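Local atomic coordinates of uroporphyrinogen III synthase (Thermus thermophilus, PDB entry 1WCW), a protein that probably catalyses the closure of a linear tetrapyrrole into uroporphyrinogen III, a step in tetrapyrrole (haem) biosynthesis. Residues L208-A211 with L212-V216; D117-S120 with K121-L124; D240-R244 with L245-L249. One frame throughout, in Å; residues are numbered along the deposited sequence.

Contact 1: L208-A211 with L212-V216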
ATOM      1  N   LEU A 208      17.182  10.973  -8.476  1.00 10.55           N
ATOM      2  CA  LEU A 208      16.224  10.944  -7.353  1.00 11.59           C
ATOM      3  C   LEU A 208      16.822  10.123  -6.177  1.00 10.45           C
ATOM      4  O   LEU A 208      16.739  10.546  -5.020  1.00 10.60           O
ATOM      5  CB  LEU A 208      14.943  10.292  -7.829  1.00 11.36           C
ATOM      6  CG  LEU A 208      13.921   9.944  -6.781  1.00 13.06           C
ATOM      7  CD1 LEU A 208      13.416  11.231  -6.134  1.00 17.36           C
ATOM      8  CD2 LEU A 208      12.749   9.183  -7.409  1.00 17.18           C
ATOM      9  N   ARG A 209      17.455   8.991  -6.481  1.00  9.66           N
ATOM     10  CA  ARG A 209      18.121   8.188  -5.440  1.00 10.61           C
ATOM     11  C   ARG A 209      19.196   9.025  -4.773  1.00 10.05           C
ATOM     12  O   ARG A 209      19.285   9.058  -3.542  1.00 10.92           O
ATOM     13  CB  ARG A 209      18.739   6.966  -6.063  1.00 10.13           C
ATOM     14  CG  ARG A 209      19.494   6.153  -5.085  1.00 11.82           C
ATOM     15  CD  ARG A 209      20.163   4.952  -5.727  1.00 13.91           C
ATOM     16  NE  ARG A 209      19.251   4.041  -6.311  1.00 14.04           N
ATOM     17  CZ  ARG A 209      19.238   3.678  -7.595  1.00 16.61           C
ATOM     18  NH1 ARG A 209      18.347   2.782  -7.988  1.00 21.62           N
ATOM     19  NH2 ARG A 209      20.066   4.209  -8.502  1.00 21.16           N
ATOM     20  N   GLU A 210      20.039   9.714  -5.566  1.00 10.31           N
ATOM     21  CA  GLU A 210      21.061  10.564  -4.982  1.00 11.32           C
ATOM     22  C   GLU A 210      20.446  11.648  -4.079  1.00 11.01           C
ATOM     23  O   GLU A 210      20.934  11.860  -2.966  1.00 11.20           O
ATOM     24  CB  GLU A 210      21.921  11.205  -6.078  1.00 13.79           C
ATOM     25  CG  GLU A 210      22.937  12.201  -5.536  1.00 15.93           C
ATOM     26  CD  GLU A 210      23.909  12.646  -6.633  1.00 24.58           C
ATOM     27  OE1 GLU A 210      24.761  13.506  -6.357  1.00 30.52           O
ATOM     28  OE2 GLU A 210      23.805  12.095  -7.749  1.00 29.43           O
ATOM     29  N   ALA A 211      19.358  12.278  -4.547  1.00 10.85           N
ATOM     30  CA  ALA A 211      18.731  13.305  -3.744  1.00 11.51           C
ATOM     31  C   ALA A 211      18.189  12.752  -2.399  1.00  9.65           C
ATOM     32  O   ALA A 211      18.420  13.367  -1.369  1.00 10.33           O
ATOM     33  CB  ALA A 211      17.631  13.969  -4.552  1.00 12.14           C
ATOM     34  N   LEU A 212      17.528  11.576  -2.441  1.00  8.73           N
ATOM     35  CA  LEU A 212      16.922  10.986  -1.208  1.00  9.85           C
ATOM     36  C   LEU A 212      17.948  10.342  -0.293  1.00 10.27           C
ATOM     37  O   LEU A 212      17.655  10.073   0.850  1.00 11.77           O
ATOM     38  CB  LEU A 212      15.819  10.003  -1.540  1.00 10.94           C
ATOM     39  CG  LEU A 212      14.579  10.725  -2.104  1.00  9.83           C
ATOM     40  CD1 LEU A 212      13.622   9.734  -2.671  1.00 12.11           C
ATOM     41  CD2 LEU A 212      13.944  11.575  -1.072  1.00 11.14           C
ATOM     42  N   ASN A 213      19.171  10.105  -0.763  1.00 10.44           N
ATOM     43  CA  ASN A 213      20.227   9.614   0.099  1.00 10.37           C
ATOM     44  C   ASN A 213      21.101  10.746   0.640  1.00 11.11           C
ATOM     45  O   ASN A 213      21.589  10.653   1.747  1.00 13.08           O
ATOM     46  CB  ASN A 213      21.135   8.659  -0.654  1.00  9.70           C
ATOM     47  CG  ASN A 213      20.591   7.281  -0.705  1.00 10.24           C
ATOM     48  OD1 ASN A 213      19.838   6.867   0.201  1.00 12.76           O
ATOM     49  ND2 ASN A 213      20.939   6.539  -1.738  1.00 10.83           N
ATOM     50  N   THR A 214      21.293  11.816  -0.112  1.00 11.62           N
ATOM     51  CA  THR A 214      22.257  12.821   0.298  1.00 13.03           C
ATOM     52  C   THR A 214      21.797  14.204   0.513  1.00 15.57           C
ATOM     53  O   THR A 214      22.536  14.985   1.065  1.00 19.39           O
ATOM     54  CB  THR A 214      23.395  12.846  -0.722  1.00 13.01           C
ATOM     55  OG1 THR A 214      22.986  13.474  -1.911  1.00 15.71           O
ATOM     56  CG2 THR A 214      23.906  11.433  -1.040  1.00 15.73           C
ATOM     57  N   ARG A 215      20.593  14.540   0.100  1.00 12.51           N
ATOM     58  CA  ARG A 215      20.110  15.917   0.239  1.00 17.19           C
ATOM     59  C   ARG A 215      18.746  16.076   0.895  1.00 14.96           C
ATOM     60  O   ARG A 215      18.492  17.113   1.530  1.00 17.91           O
ATOM     61  CB  ARG A 215      20.041  16.648  -1.109  1.00 21.49           C
ATOM     62  CG  ARG A 215      21.385  16.832  -1.876  1.00 30.41           C
ATOM     63  CD  ARG A 215      21.130  17.400  -3.284  1.00 37.70           C
ATOM     64  NE  ARG A 215      19.715  17.463  -3.634  1.00 44.40           N
ATOM     65  CZ  ARG A 215      19.167  16.783  -4.633  1.00 48.31           C
ATOM     66  NH1 ARG A 215      17.863  16.882  -4.870  1.00 52.45           N
ATOM     67  NH2 ARG A 215      19.922  16.003  -5.402  1.00 44.27           N
ATOM     68  N   VAL A 216      17.834  15.118   0.695  1.00 12.11           N
ATOM     69  CA  VAL A 216      16.498  15.192   1.305  1.00 10.34           C
ATOM     70  C   VAL A 216      16.351  13.943   2.148  1.00 10.76           C
ATOM     71  O   VAL A 216      16.623  12.827   1.654  1.00 12.52           O
ATOM     72  CB  VAL A 216      15.462  15.163   0.173  1.00  9.84           C
ATOM     73  CG1 VAL A 216      14.052  15.121   0.781  1.00 11.05           C
ATOM     74  CG2 VAL A 216      15.624  16.402  -0.698  1.00 14.92           C
TER
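Thr-214 sets its hydroxyl over the carbonyl of Glu-210 one turn earlier. OG1 lies 2.8 Å from Glu-210 O and donates to it, approaching from above the carbonyl plane, 44° out of it. A chi1 of 75° tucks OG1 between the backbone N and carbonyl carbon of Thr-214, which folds the hydroxyl back against its own helix. Glu-210 O also takes the backbone N-H of Thr-214, so two bonds from Thr-214 grip this one oxygen, with a weak third from Asn-213 N. On the buried flank Leu-208 and Leu-212, one turn apart, run side by side, their CD1 methyls 3.8 Å apart; Leu-208 goes on to Leu-198 and Phe-199 of helix 192-201. All this belongs to the C-terminal end of helix 205-214, just before the chain enters strand 217-221 of the parallel sheet in an alpha/beta domain. There the bonding pattern changes: Ala-211 O accepts from both Arg-215 N and Val-216 N, the latter at 2.8 Å, the two donors arriving from opposite faces of the carbonyl plane. The Val-216 bond is of the i-to-i+5 kind, consistent with a wider last turn, and Arg-215 is the first residue to leave helical angles. Arg-209 and Asn-213 lie alongside one another, with Arg-209 CG 3.7 Å from Asn-213 ND2. Both reach past the helix to the loop after helix 223-231: Arg-209 NE binds Trp-232 O, while the Asn-213 amide spans Gly-233 O and Lys-235 N. The Arg-215 guanidinium is modelled face-on over Ala-211, but doubtfully close to its CB.

Contact 2: D117-S120 with K121-L124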
ATOM      1  N   ASP A 117       3.084 -10.625   6.649  1.00 14.56           N
ATOM      2  CA  ASP A 117       3.674  -9.470   7.321  1.00 13.82           C
ATOM      3  C   ASP A 117       3.538  -8.201   6.489  1.00 14.44           C
ATOM      4  O   ASP A 117       4.290  -7.193   6.690  1.00 18.82           O
ATOM      5  CB  ASP A 117       5.144  -9.734   7.707  1.00 18.22           C
ATOM      6  CG  ASP A 117       6.081  -9.696   6.536  1.00 23.99           C
ATOM      7  OD1 ASP A 117       5.640  -9.312   5.424  1.00 24.12           O
ATOM      8  OD2 ASP A 117       7.297 -10.038   6.703  1.00 36.70           O
ATOM      9  N   GLY A 118       2.579  -8.188   5.573  1.00 14.47           N
ATOM     10  CA  GLY A 118       2.354  -7.042   4.709  1.00 13.30           C
ATOM     11  C   GLY A 118       3.052  -7.145   3.358  1.00 13.46           C
ATOM     12  O   GLY A 118       2.907  -6.290   2.512  1.00 14.34           O
ATOM     13  N   THR A 119       3.808  -8.203   3.105  1.00 13.19           N
ATOM     14  CA  THR A 119       4.522  -8.347   1.866  1.00 13.64           C
ATOM     15  C   THR A 119       4.153  -9.606   1.124  1.00 13.03           C
ATOM     16  O   THR A 119       3.771 -10.602   1.772  1.00 13.27           O
ATOM     17  CB  THR A 119       6.082  -8.444   2.063  1.00 16.26           C
ATOM     18  OG1 THR A 119       6.393  -9.659   2.781  1.00 17.55           O
ATOM     19  CG2 THR A 119       6.589  -7.256   2.882  1.00 18.26           C
ATOM     20  N   SER A 120       4.236  -9.612  -0.193  1.00 13.31           N
ATOM     21  CA  SER A 120       3.966 -10.821  -0.944  1.00 16.43           C
ATOM     22  C   SER A 120       4.894 -11.956  -0.537  1.00 13.59           C
ATOM     23  O   SER A 120       4.446 -13.100  -0.434  1.00 14.81           O
ATOM     24  CB  SER A 120       4.165 -10.602  -2.440  1.00 14.37           C
ATOM     25  OG  SER A 120       3.120  -9.776  -2.917  1.00 15.70           O
ATOM     26  N   LYS A 121       6.189 -11.671  -0.334  1.00 13.89           N
ATOM     27  CA  LYS A 121       7.090 -12.750  -0.005  1.00 15.97           C
ATOM     28  C   LYS A 121       6.720 -13.427   1.300  1.00 14.66           C
ATOM     29  O   LYS A 121       6.909 -14.647   1.445  1.00 15.29           O
ATOM     30  CB  LYS A 121       8.527 -12.279   0.055  1.00 21.92           C
ATOM     31  CG  LYS A 121       8.759 -11.083   0.981  1.00 33.53           C
ATOM     32  CD  LYS A 121      10.260 -10.820   1.272  1.00 33.09           C
ATOM     33  CE  LYS A 121      10.443  -9.425   1.962  1.00 45.87           C
ATOM     34  NZ  LYS A 121      11.777  -9.127   2.606  1.00 46.21           N
ATOM     35  N   SER A 122       6.151 -12.722   2.261  1.00 14.19           N
ATOM     36  CA  SER A 122       5.800 -13.335   3.534  1.00 12.95           C
ATOM     37  C   SER A 122       4.691 -14.358   3.360  1.00 14.96           C
ATOM     38  O   SER A 122       4.472 -15.183   4.266  1.00 15.62           O
ATOM     39  CB  SER A 122       5.347 -12.297   4.578  1.00 14.91           C
ATOM     40  OG  SER A 122       4.068 -11.720   4.208  1.00 15.91           O
ATOM     41  N   LEU A 123       3.918 -14.281   2.264  1.00 12.25           N
ATOM     42  CA  LEU A 123       2.835 -15.244   2.020  1.00 13.02           C
ATOM     43  C   LEU A 123       3.337 -16.556   1.428  1.00 12.58           C
ATOM     44  O   LEU A 123       2.589 -17.566   1.469  1.00 13.75           O
ATOM     45  CB  LEU A 123       1.787 -14.678   1.067  1.00 13.53           C
ATOM     46  CG  LEU A 123       0.961 -13.566   1.706  1.00 13.12           C
ATOM     47  CD1 LEU A 123       0.069 -12.960   0.655  1.00 14.56           C
ATOM     48  CD2 LEU A 123       0.095 -14.045   2.908  1.00 18.40           C
ATOM     49  N   LEU A 124       4.544 -16.592   0.846  1.00 14.60           N
ATOM     50  CA  LEU A 124       4.993 -17.879   0.264  1.00 14.52           C
ATOM     51  C   LEU A 124       4.806 -19.153   1.138  1.00 15.59           C
ATOM     52  O   LEU A 124       4.263 -20.165   0.660  1.00 17.15           O
ATOM     53  CB  LEU A 124       6.423 -17.727  -0.212  1.00 16.92           C
ATOM     54  CG  LEU A 124       6.574 -16.630  -1.256  1.00 19.53           C
ATOM     55  CD1 LEU A 124       8.103 -16.441  -1.492  1.00 18.62           C
ATOM     56  CD2 LEU A 124       5.815 -16.923  -2.558  1.00 22.83           C
TER
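Ser-122 folds back onto Asp-117 and Thr-119 where a loop turns into the short helix 120-123, with Thr-119 as its N-cap. The CB of Ser-122 rests against the Asp-117 carboxylate, 3.1 Å from OD1. Beyond it OG, swung by a chi1 of 69° to lie between its own backbone N and carbonyl carbon, donates to Thr-119 O at 2.7 Å and accepts the Asp-117 N-H at 2.9 Å in a nearly straight bond (173°). The Ser-122 backbone N-H gives the N-cap bond, to Thr-119 OG1 at 3.1 Å, and a weak one to Thr-119 O. That hydroxyl in turn donates a hydrogen bond to Asp-117 OD1, 2.8 Å from OG1 and met on the syn side of the carboxylate. Asp-117 thereby probably helps to orient the capping hydroxyl. An alanine in place of Thr-119 removes OG1, which would probably leave the Ser-122 N-H with its weak bond alone and the Asp-117 carboxylate less firmly held. Gly-118, between Asp-117 and Thr-119, is backbone-bonded to Arg-97, while Leu-123 packs on Leu-146 of helix 144-152. Lys-121 crosses over the cap with its chain extended, its CG 3.3 Å from Thr-119 OG1.

Contact 3: D240-R244 with L245-L249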
ATOM      1  N   ASP A 240       9.025   5.155  11.188  1.00 14.09           N
ATOM      2  CA  ASP A 240       8.052   5.151  12.301  1.00 15.30           C
ATOM      3  C   ASP A 240       7.184   3.897  12.200  1.00 20.77           C
ATOM      4  O   ASP A 240       6.686   3.546  11.144  1.00 18.90           O
ATOM      5  CB  ASP A 240       7.158   6.323  12.219  1.00 18.04           C
ATOM      6  CG  ASP A 240       6.392   6.521  13.478  1.00 34.15           C
ATOM      7  OD1 ASP A 240       6.917   7.155  14.419  1.00 32.04           O
ATOM      8  OD2 ASP A 240       5.272   6.034  13.494  1.00 25.28           O
ATOM      9  N   GLU A 241       6.911   3.267  13.340  1.00 19.99           N
ATOM     10  CA  GLU A 241       6.129   2.054  13.282  1.00 24.35           C
ATOM     11  C   GLU A 241       4.828   2.142  14.027  1.00 26.13           C
ATOM     12  O   GLU A 241       4.314   1.111  14.493  1.00 31.81           O
ATOM     13  CB  GLU A 241       6.947   0.910  13.812  1.00 26.81           C
ATOM     14  CG  GLU A 241       7.992   0.523  12.812  1.00 30.10           C
ATOM     15  CD  GLU A 241       8.857  -0.583  13.304  1.00 39.31           C
ATOM     16  OE1 GLU A 241       8.317  -1.688  13.527  1.00 43.59           O
ATOM     17  OE2 GLU A 241      10.073  -0.352  13.486  1.00 44.46           O
ATOM     18  N   THR A 242       4.254   3.331  14.073  1.00 22.46           N
ATOM     19  CA  THR A 242       2.996   3.540  14.775  1.00 24.22           C
ATOM     20  C   THR A 242       1.837   3.920  13.911  1.00 30.67           C
ATOM     21  O   THR A 242       0.694   3.912  14.379  1.00 33.85           O
ATOM     22  CB  THR A 242       3.071   4.701  15.804  1.00 27.94           C
ATOM     23  OG1 THR A 242       3.022   5.968  15.117  1.00 26.01           O
ATOM     24  CG2 THR A 242       4.285   4.592  16.679  1.00 24.28           C
ATOM     25  N   GLU A 243       2.091   4.307  12.670  1.00 31.01           N
ATOM     26  CA  GLU A 243       0.963   4.736  11.853  1.00 33.89           C
ATOM     27  C   GLU A 243       0.330   6.085  12.348  1.00 32.82           C
ATOM     28  O   GLU A 243      -0.707   6.513  11.799  1.00 36.81           O
ATOM     29  CB  GLU A 243      -0.113   3.630  11.803  1.00 40.14           C
ATOM     30  CG  GLU A 243       0.386   2.272  11.268  1.00 44.02           C
ATOM     31  CD  GLU A 243      -0.743   1.232  11.100  1.00 50.08           C
ATOM     32  OE1 GLU A 243      -1.402   0.884  12.101  1.00 53.32           O
ATOM     33  OE2 GLU A 243      -0.974   0.744   9.964  1.00 52.30           O
ATOM     34  N   ARG A 244       0.909   6.764  13.357  1.00 24.04           N
ATOM     35  CA  ARG A 244       0.363   8.065  13.796  1.00 23.15           C
ATOM     36  C   ARG A 244       1.240   9.160  13.160  1.00 26.79           C
ATOM     37  O   ARG A 244       2.465   9.077  13.304  1.00 22.44           O
ATOM     38  CB  ARG A 244       0.416   8.203  15.320  1.00 22.91           C
ATOM     39  CG  ARG A 244      -0.443   7.143  16.036  1.00 30.08           C
ATOM     40  CD  ARG A 244      -0.762   7.602  17.468  1.00 34.79           C
ATOM     41  NE  ARG A 244       0.459   7.643  18.278  1.00 28.15           N
ATOM     42  CZ  ARG A 244       1.131   6.564  18.657  1.00 26.23           C
ATOM     43  NH1 ARG A 244       2.230   6.703  19.362  1.00 26.81           N
ATOM     44  NH2 ARG A 244       0.679   5.360  18.343  1.00 34.74           N
ATOM     45  N   LEU A 245       0.652  10.133  12.457  1.00 27.36           N
ATOM     46  CA  LEU A 245       1.443  11.181  11.795  1.00 25.07           C
ATOM     47  C   LEU A 245       2.165  12.082  12.819  1.00 21.39           C
ATOM     48  O   LEU A 245       3.247  12.655  12.558  1.00 19.79           O
ATOM     49  CB  LEU A 245       0.546  12.028  10.843  1.00 24.67           C
ATOM     50  CG  LEU A 245       0.171  11.285   9.547  1.00 25.39           C
ATOM     51  CD1 LEU A 245      -0.752  12.137   8.751  1.00 25.65           C
ATOM     52  CD2 LEU A 245       1.411  10.935   8.719  1.00 27.36           C
ATOM     53  N   GLY A 246       1.635  12.107  14.021  1.00 25.45           N
ATOM     54  CA  GLY A 246       2.242  12.895  15.069  1.00 22.78           C
ATOM     55  C   GLY A 246       3.513  12.184  15.492  1.00 21.79           C
ATOM     56  O   GLY A 246       4.498  12.884  15.819  1.00 21.50           O
ATOM     57  N   SER A 247       3.509  10.852  15.492  1.00 20.76           N
ATOM     58  CA  SER A 247       4.680  10.104  15.905  1.00 18.96           C
ATOM     59  C   SER A 247       5.818  10.238  14.863  1.00 19.71           C
ATOM     60  O   SER A 247       7.019  10.371  15.181  1.00 15.73           O
ATOM     61  CB  SER A 247       4.316   8.620  16.125  1.00 21.56           C
ATOM     62  OG  SER A 247       5.447   7.835  16.428  1.00 23.38           O
ATOM     63  N   LEU A 248       5.419  10.145  13.601  1.00 18.96           N
ATOM     64  CA  LEU A 248       6.354  10.233  12.512  1.00 15.96           C
ATOM     65  C   LEU A 248       7.106  11.548  12.567  1.00 14.53           C
ATOM     66  O   LEU A 248       8.360  11.609  12.555  1.00 12.87           O
ATOM     67  CB  LEU A 248       5.544  10.192  11.246  1.00 18.81           C
ATOM     68  CG  LEU A 248       6.321  10.588   9.998  1.00 26.74           C
ATOM     69  CD1 LEU A 248       7.388   9.536   9.815  1.00 17.86           C
ATOM     70  CD2 LEU A 248       5.368  10.651   8.794  1.00 25.45           C
ATOM     71  N   LEU A 249       6.325  12.591  12.648  1.00 14.75           N
ATOM     72  CA  LEU A 249       6.875  13.921  12.657  1.00 14.22           C
ATOM     73  C   LEU A 249       7.670  14.270  13.870  1.00 12.35           C
ATOM     74  O   LEU A 249       8.751  14.860  13.774  1.00 12.10           O
ATOM     75  CB  LEU A 249       5.804  14.980  12.451  1.00 14.36           C
ATOM     76  CG  LEU A 249       5.223  14.883  11.034  1.00 16.64           C
ATOM     77  CD1 LEU A 249       3.913  15.718  10.937  1.00 17.44           C
ATOM     78  CD2 LEU A 249       6.253  15.415  10.047  1.00 24.07           C
TER
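An Asx turn running into an ST turn carries the chain from the end of strand 238-240 to the N-terminus of helix 245-260, and Asp-240 and Ser-247 tie the two ends together. Ser-247 OG, placed anti to its own backbone N (chi1 175°), donates to Asp-240 OD1 over 2.6 Å on the syn lone pair. The other oxygen serves the turn. Asp-240 OD2 receives Thr-242 OG1 at 2.8 Å, also on its syn lone pair, and Thr-242 N from 46° above the carboxylate plane. Having donated there, Thr-242 OG1 accepts the Arg-244 N-H at 2.9 Å and abuts Ser-247 CB at 3.1 Å; it also lies over the centre of one face of the Arg-244 guanidinium. Arg-244 is the N-cap residue, and its O takes Leu-248 N in the carbonyl plane at 3.2 Å, opening the helix. On the buried side Leu-248 CD1 meets Asp-240 CB, and Leu-248 continues onto Leu-219 and Val-221 of strand 217-221. Each oxygen of this buried carboxylate takes part in two hydrogen bonds, OD2 with the N and OG1 of Thr-242 and OD1 with Ser-247 and Tyr-238, which should fix its rotation and couple strand end, turn and first helical turn.

How the contacts relate
The three contacts follow one another along the chain in the order 2, 1, 3 and do not touch. Contacts 1 and 3 share the domain built on the five-stranded parallel sheet but lie at opposite ends of neighbouring strands: 208-216 leads into the start of the inner strand 217-221, whereas 240-249 follows the end of the outermost strand 238-240, with centres 22 Å apart. Contact 2 belongs to the other domain, after strand 114-115 of the mixed sheet. Its nearest atoms are about 10 Å from contact 3 but about 17 Å from contact 1. In this family the active site is thought to lie between the domains; a glycerol bound at Ser-120 of contact 2 is probably from the crystallisation liquor.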